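Local coordinates for single-stranded-DNA-specific exonuclease RecJ (Thermus thermophilus, PDB 2ZXR), which degrades single-stranded DNA in the 5' to 3' direction, using divalent metal ions such as magnesium or manganese, at residues A[18-22]-A[623-629]; A[230-234]-A[449-453]. All blocks are in the same frame, centred on the assembly; numbering follows the deposited sequence.

Interaction 1 (A[18-22]-A[623-629]); sequences WREVM and EARLKAL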
loop_
_atom_site.group_PDB
_atom_site.type_symbol
_atom_site.label_atom_id
_atom_site.label_comp_id
_atom_site.label_asym_id
_atom_site.label_seq_id
_atom_site.Cartn_x
_atom_site.Cartn_y
_atom_site.Cartn_z
ATOM N N TRP A 18 -11.336 17.198 -10.334
ATOM C CA TRP A 18 -11.594 15.812 -10.739
ATOM C C TRP A 18 -11.570 15.792 -12.268
ATOM O O TRP A 18 -10.955 14.925 -12.904
ATOM C CB TRP A 18 -12.970 15.386 -10.240
ATOM C CG TRP A 18 -13.227 13.911 -10.073
ATOM C CD1 TRP A 18 -12.572 12.863 -10.684
ATOM C CD2 TRP A 18 -14.287 13.328 -9.306
ATOM N NE1 TRP A 18 -13.174 11.668 -10.339
ATOM C CE2 TRP A 18 -14.227 11.926 -9.498
ATOM C CE3 TRP A 18 -15.287 13.857 -8.477
ATOM C CZ2 TRP A 18 -15.124 11.052 -8.889
ATOM C CZ3 TRP A 18 -16.182 12.982 -7.871
ATOM C CH2 TRP A 18 -16.093 11.596 -8.080
ATOM N N ARG A 19 -12.258 16.770 -12.845
ATOM C CA ARG A 19 -12.338 16.916 -14.286
ATOM C C ARG A 19 -10.975 17.174 -14.925
ATOM O O ARG A 19 -10.678 16.627 -15.987
ATOM C CB ARG A 19 -13.318 18.047 -14.634
ATOM C CG ARG A 19 -14.768 17.576 -14.668
ATOM C CD ARG A 19 -15.747 18.703 -14.360
ATOM N NE ARG A 19 -17.116 18.349 -14.740
ATOM C CZ ARG A 19 -18.186 19.070 -14.416
ATOM N NH1 ARG A 19 -18.042 20.181 -13.701
ATOM N NH2 ARG A 19 -19.396 18.688 -14.821
ATOM N N GLU A 20 -10.165 18.015 -14.288
ATOM C CA GLU A 20 -8.829 18.332 -14.795
ATOM C C GLU A 20 -7.983 17.066 -14.880
ATOM O O GLU A 20 -7.281 16.848 -15.875
ATOM C CB GLU A 20 -8.144 19.360 -13.890
ATOM C CG GLU A 20 -8.802 20.733 -13.973
ATOM C CD GLU A 20 -8.299 21.730 -12.937
ATOM O OE1 GLU A 20 -8.676 22.923 -13.052
ATOM O OE2 GLU A 20 -7.543 21.330 -12.010
ATOM N N VAL A 21 -8.071 16.224 -13.857
ATOM C CA VAL A 21 -7.303 14.983 -13.849
ATOM C C VAL A 21 -7.788 14.037 -14.937
ATOM O O VAL A 21 -6.983 13.462 -15.675
ATOM C CB VAL A 21 -7.365 14.303 -12.462
ATOM C CG1 VAL A 21 -6.690 12.944 -12.508
ATOM C CG2 VAL A 21 -6.656 15.203 -11.423
ATOM N N MET A 22 -9.104 13.898 -15.063
ATOM C CA MET A 22 -9.655 13.029 -16.082
ATOM C C MET A 22 -9.203 13.449 -17.483
ATOM O O MET A 22 -8.957 12.607 -18.358
ATOM C CB MET A 22 -11.177 13.060 -16.046
ATOM C CG MET A 22 -11.808 12.283 -14.913
ATOM S SD MET A 22 -13.571 12.134 -15.205
ATOM C CE MET A 22 -14.102 13.670 -14.601
ATOM N N GLU A 623 -17.878 12.303 -19.891
ATOM C CA GLU A 623 -18.024 12.559 -18.468
ATOM C C GLU A 623 -19.401 12.105 -18.005
ATOM O O GLU A 623 -19.878 12.481 -16.930
ATOM C CB GLU A 623 -17.789 14.041 -18.134
ATOM C CG GLU A 623 -18.998 14.984 -18.182
ATOM C CD GLU A 623 -18.925 16.026 -17.063
ATOM O OE1 GLU A 623 -17.805 16.462 -16.731
ATOM O OE2 GLU A 623 -19.971 16.412 -16.505
ATOM N N ALA A 624 -20.036 11.293 -18.840
ATOM C CA ALA A 624 -21.335 10.734 -18.518
ATOM C C ALA A 624 -21.047 9.741 -17.396
ATOM O O ALA A 624 -21.905 9.449 -16.562
ATOM C CB ALA A 624 -21.910 10.009 -19.734
ATOM N N ARG A 625 -19.823 9.224 -17.393
ATOM C CA ARG A 625 -19.401 8.264 -16.386
ATOM C C ARG A 625 -19.202 8.957 -15.039
ATOM O O ARG A 625 -19.348 8.334 -13.989
ATOM C CB ARG A 625 -18.112 7.565 -16.828
ATOM C CG ARG A 625 -18.304 6.568 -17.976
ATOM C CD ARG A 625 -17.256 5.466 -17.887
ATOM N NE ARG A 625 -15.934 5.901 -18.320
ATOM C CZ ARG A 625 -14.782 5.386 -17.881
ATOM N NH1 ARG A 625 -14.768 4.419 -16.980
ATOM N NH2 ARG A 625 -13.631 5.831 -18.367
ATOM N N LEU A 626 -18.862 10.246 -15.070
ATOM C CA LEU A 626 -18.691 10.994 -13.831
ATOM C C LEU A 626 -20.098 11.072 -13.209
ATOM O O LEU A 626 -20.287 10.841 -12.012
ATOM C CB LEU A 626 -18.170 12.411 -14.113
ATOM C CG LEU A 626 -17.275 13.132 -13.094
ATOM C CD1 LEU A 626 -17.361 14.627 -13.342
ATOM C CD2 LEU A 626 -17.680 12.849 -11.682
ATOM N N LYS A 627 -21.089 11.368 -14.040
ATOM C CA LYS A 627 -22.461 11.483 -13.557
ATOM C C LYS A 627 -22.916 10.172 -12.966
ATOM O O LYS A 627 -23.503 10.124 -11.880
ATOM C CB LYS A 627 -23.400 11.868 -14.696
ATOM C CG LYS A 627 -24.220 13.105 -14.407
ATOM C CD LYS A 627 -25.702 12.879 -14.692
ATOM C CE LYS A 627 -26.067 13.162 -16.142
ATOM N NZ LYS A 627 -27.558 13.138 -16.320
ATOM N N ALA A 628 -22.642 9.109 -13.708
ATOM C CA ALA A 628 -23.008 7.770 -13.289
ATOM C C ALA A 628 -22.388 7.430 -11.944
ATOM O O ALA A 628 -23.027 6.792 -11.115
ATOM C CB ALA A 628 -22.559 6.750 -14.349
ATOM N N LEU A 629 -21.138 7.831 -11.724
ATOM C CA LEU A 629 -20.512 7.541 -10.429
ATOM C C LEU A 629 -21.274 8.253 -9.295
ATOM O O LEU A 629 -21.562 7.659 -8.247
ATOM C CB LEU A 629 -19.040 7.978 -10.423
ATOM C CG LEU A 629 -18.219 7.713 -9.161
ATOM C CD1 LEU A 629 -16.713 7.665 -9.549
ATOM C CD2 LEU A 629 -18.470 8.791 -8.117
#
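Leu626 sits at the apolar centre of this contact and divides its branches among three side chains of helix 15-25. Its CD2 methyl lies over the six-membered ring of Trp18, 3.9 Å from the ring centroid and almost on the ring normal, a CH-pi contact over the face. The branch carbon and the other methyl of Leu626 meet Met22, whose CE lies 3.6 Å from both CG and CD1 of Leu626. Trp18 reaches across because its CG stands anti to the backbone N (chi1 -157°). The far edge of the indole then abuts Leu629, with Trp18 CH2 3.7 Å from Leu629 CD2 and CZ2 close to Leu629 CD1, so one ring presents a face to Leu626 and an edge to Leu629, about one turn farther along the helix. At its pyrrole end, Trp18 NE1 donates to the carbonyl of Pro29, which helps fix the rotation of the indole.

Outward from this cluster, the extended chain of Arg19 passes Leu626 CD1 and ends in a side-on salt bridge with Glu623, the N-cap residue of helix 624-639. Arg19 NE gives a hydrogen bond of 2.8 Å to Glu623 OE1, and Arg19 NH2 one of 2.9 Å to Glu623 OE2, the latter nearly straight. Both oxygens use syn lone pairs, and the two planes lie 19° apart, so the paired bonds hold guanidinium and carboxylate almost coplanar. This is an interhelical contact made by long side chains, the short helical segments running at 135° to each other with axes 12.2 Å apart at closest; it joins helix 15-25 near the N-terminus to the RecJ C-terminal domain.

Interaction 2 (A[230-234]-A[449-453]); sequences RALVK and LLEPY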
loop_
_atom_site.group_PDB
_atom_site.type_symbol
_atom_site.label_atom_id
_atom_site.label_comp_id
_atom_site.label_asym_id
_atom_site.label_seq_id
_atom_site.Cartn_x
_atom_site.Cartn_y
_atom_site.Cartn_z
ATOM N N ARG A 230 9.710 6.092 -7.761
ATOM C CA ARG A 230 8.829 5.515 -8.797
ATOM C C ARG A 230 9.551 5.443 -10.134
ATOM O O ARG A 230 9.444 4.458 -10.858
ATOM C CB ARG A 230 7.543 6.345 -9.018
ATOM C CG ARG A 230 6.855 6.039 -10.418
ATOM C CD ARG A 230 5.542 6.864 -10.754
ATOM N NE ARG A 230 4.477 6.073 -10.188
ATOM C CZ ARG A 230 3.523 5.419 -10.831
ATOM N NH1 ARG A 230 3.371 5.437 -12.155
ATOM N NH2 ARG A 230 2.788 4.607 -10.107
ATOM N N ALA A 231 10.268 6.503 -10.482
ATOM C CA ALA A 231 10.967 6.535 -11.754
ATOM C C ALA A 231 12.079 5.489 -11.798
ATOM O O ALA A 231 12.290 4.842 -12.828
ATOM C CB ALA A 231 11.558 7.924 -11.990
ATOM N N LEU A 232 12.780 5.324 -10.676
ATOM C CA LEU A 232 13.883 4.375 -10.614
ATOM C C LEU A 232 13.370 2.962 -10.786
ATOM O O LEU A 232 13.927 2.173 -11.581
ATOM C CB LEU A 232 14.640 4.503 -9.285
ATOM C CG LEU A 232 15.768 3.460 -9.123
ATOM C CD1 LEU A 232 16.949 3.814 -10.051
ATOM C CD2 LEU A 232 16.220 3.420 -7.713
ATOM N N VAL A 233 12.299 2.643 -10.065
ATOM C CA VAL A 233 11.714 1.311 -10.141
ATOM C C VAL A 233 11.163 1.015 -11.554
ATOM O O VAL A 233 11.373 -0.062 -12.086
ATOM C CB VAL A 233 10.634 1.140 -9.018
ATOM C CG1 VAL A 233 9.772 -0.099 -9.256
ATOM C CG2 VAL A 233 11.374 1.026 -7.643
ATOM N N LYS A 234 10.494 1.974 -12.177
ATOM C CA LYS A 234 9.983 1.720 -13.519
ATOM C C LYS A 234 11.160 1.362 -14.443
ATOM O O LYS A 234 11.103 0.385 -15.179
ATOM C CB LYS A 234 9.227 2.940 -14.055
ATOM C CG LYS A 234 7.889 3.222 -13.319
ATOM C CD LYS A 234 7.310 4.625 -13.704
ATOM C CE LYS A 234 6.367 4.560 -14.892
ATOM N NZ LYS A 234 4.939 4.353 -14.410
ATOM N N LEU A 449 -1.977 2.412 -15.208
ATOM C CA LEU A 449 -0.940 3.431 -15.163
ATOM C C LEU A 449 -0.402 3.736 -13.766
ATOM O O LEU A 449 0.660 4.327 -13.638
ATOM C CB LEU A 449 -1.451 4.726 -15.807
ATOM C CG LEU A 449 -1.444 4.692 -17.342
ATOM C CD1 LEU A 449 -0.006 4.450 -17.812
ATOM C CD2 LEU A 449 -2.384 3.585 -17.861
ATOM N N LEU A 450 -1.146 3.335 -12.736
ATOM C CA LEU A 450 -0.753 3.563 -11.353
ATOM C C LEU A 450 0.469 2.758 -10.953
ATOM O O LEU A 450 1.144 3.068 -9.968
ATOM C CB LEU A 450 -1.902 3.197 -10.412
ATOM C CG LEU A 450 -2.884 4.324 -10.095
ATOM C CD1 LEU A 450 -4.081 3.765 -9.313
ATOM C CD2 LEU A 450 -2.147 5.405 -9.297
ATOM N N GLU A 451 0.728 1.696 -11.696
ATOM C CA GLU A 451 1.859 0.850 -11.391
ATOM C C GLU A 451 3.164 1.576 -11.661
ATOM O O GLU A 451 3.229 2.470 -12.512
ATOM C CB GLU A 451 1.775 -0.400 -12.221
ATOM C CG GLU A 451 0.499 -1.139 -11.979
ATOM C CD GLU A 451 0.564 -2.526 -12.539
ATOM O OE1 GLU A 451 0.994 -3.442 -11.799
ATOM O OE2 GLU A 451 0.197 -2.696 -13.727
ATOM N N PRO A 452 4.237 1.171 -10.960
ATOM C CA PRO A 452 4.265 0.085 -9.966
ATOM C C PRO A 452 3.634 0.350 -8.591
ATOM O O PRO A 452 3.886 1.393 -7.967
ATOM C CB PRO A 452 5.748 -0.217 -9.846
ATOM C CG PRO A 452 6.351 1.174 -9.960
ATOM C CD PRO A 452 5.566 1.793 -11.109
ATOM N N TYR A 453 2.806 -0.599 -8.142
ATOM C CA TYR A 453 2.175 -0.544 -6.823
ATOM C C TYR A 453 3.216 -0.941 -5.783
ATOM O O TYR A 453 4.086 -1.793 -6.035
ATOM C CB TYR A 453 1.003 -1.541 -6.697
ATOM C CG TYR A 453 -0.213 -1.176 -7.519
ATOM C CD1 TYR A 453 -0.772 0.096 -7.424
ATOM C CD2 TYR A 453 -0.780 -2.089 -8.410
ATOM C CE1 TYR A 453 -1.856 0.454 -8.187
ATOM C CE2 TYR A 453 -1.877 -1.743 -9.187
ATOM C CZ TYR A 453 -2.413 -0.462 -9.060
ATOM O OH TYR A 453 -3.538 -0.101 -9.753
HETATM O O HOH W 1 5.000 3.882 -7.986
HETATM O O HOH W 2 2.617 4.976 -15.398
#
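Arg230 and Lys234, one helical turn apart, bend toward Pro452 and the carbonyls before it by different torsions: Arg230 leaves its backbone with CG opposite the N (chi1 160°) and turns at chi3 (-88°), whereas Lys234 folds at both chi3 and chi4. This places the guanidinium with one face toward the CD corner of Pro452, CD standing 4.0 Å above the guanidinium plane of Arg230, over its centre. At the edge of the guanidinium, Arg230 NH1 donates to Leu449 O at 3.3 Å, a bond 13° from the guanidinium plane and in the carbonyl plane of its acceptor. Leu46 O also accepts from NH1, and from Lys234 NZ as well, so a third part of the chain shares the two cations.

The 449-453 segment has no regular helix or strand and contains a cis peptide bond before Pro452; it follows helix 440-447 in the RecJ OB domain, while helix 227-239 passes at some remove from the metal site, the side chain of Val233 being about 10 Å from that of the metal ligand Asp221. Val233 CG1 packs on Pro452 CG at 3.7 Å, and Lys234 CG approaches Pro452 CD at 3.5 Å, so aliphatic carbons of the helix meet two corners of the proline ring. Farther along the lysine, NZ makes a weak hydrogen bond to Glu451 O. Two waters bridge the segments as well: one accepts from Lys234 NZ and donates to Leu449 O, and another, weakly held by Arg230 NH2, donates to Pro452 O at 2.7 Å.

Overall arrangement
Both contacts are partly buried, yet they differ in chemistry as in place. Interaction 1, centred about 25 Å from the middle of the chain and away from the annotated sites, pairs two helices through a hydrocarbon core and a charged border made by oppositely charged side chains. Interaction 2, centred about 13 Å from the middle, sets cationic side chains of a helix against backbone carbonyls of a loop, with two bridging waters. The nearest atoms of interactions 1 and 2 are about 9 Å apart, so the two do not touch. Intervening elements tie them together: helix 29-37 packs on Trp18 and Met22 and also on Leu449 and Leu450, while Glu446 of helix 440-447, just before 449-453, forms a salt bridge with Arg625.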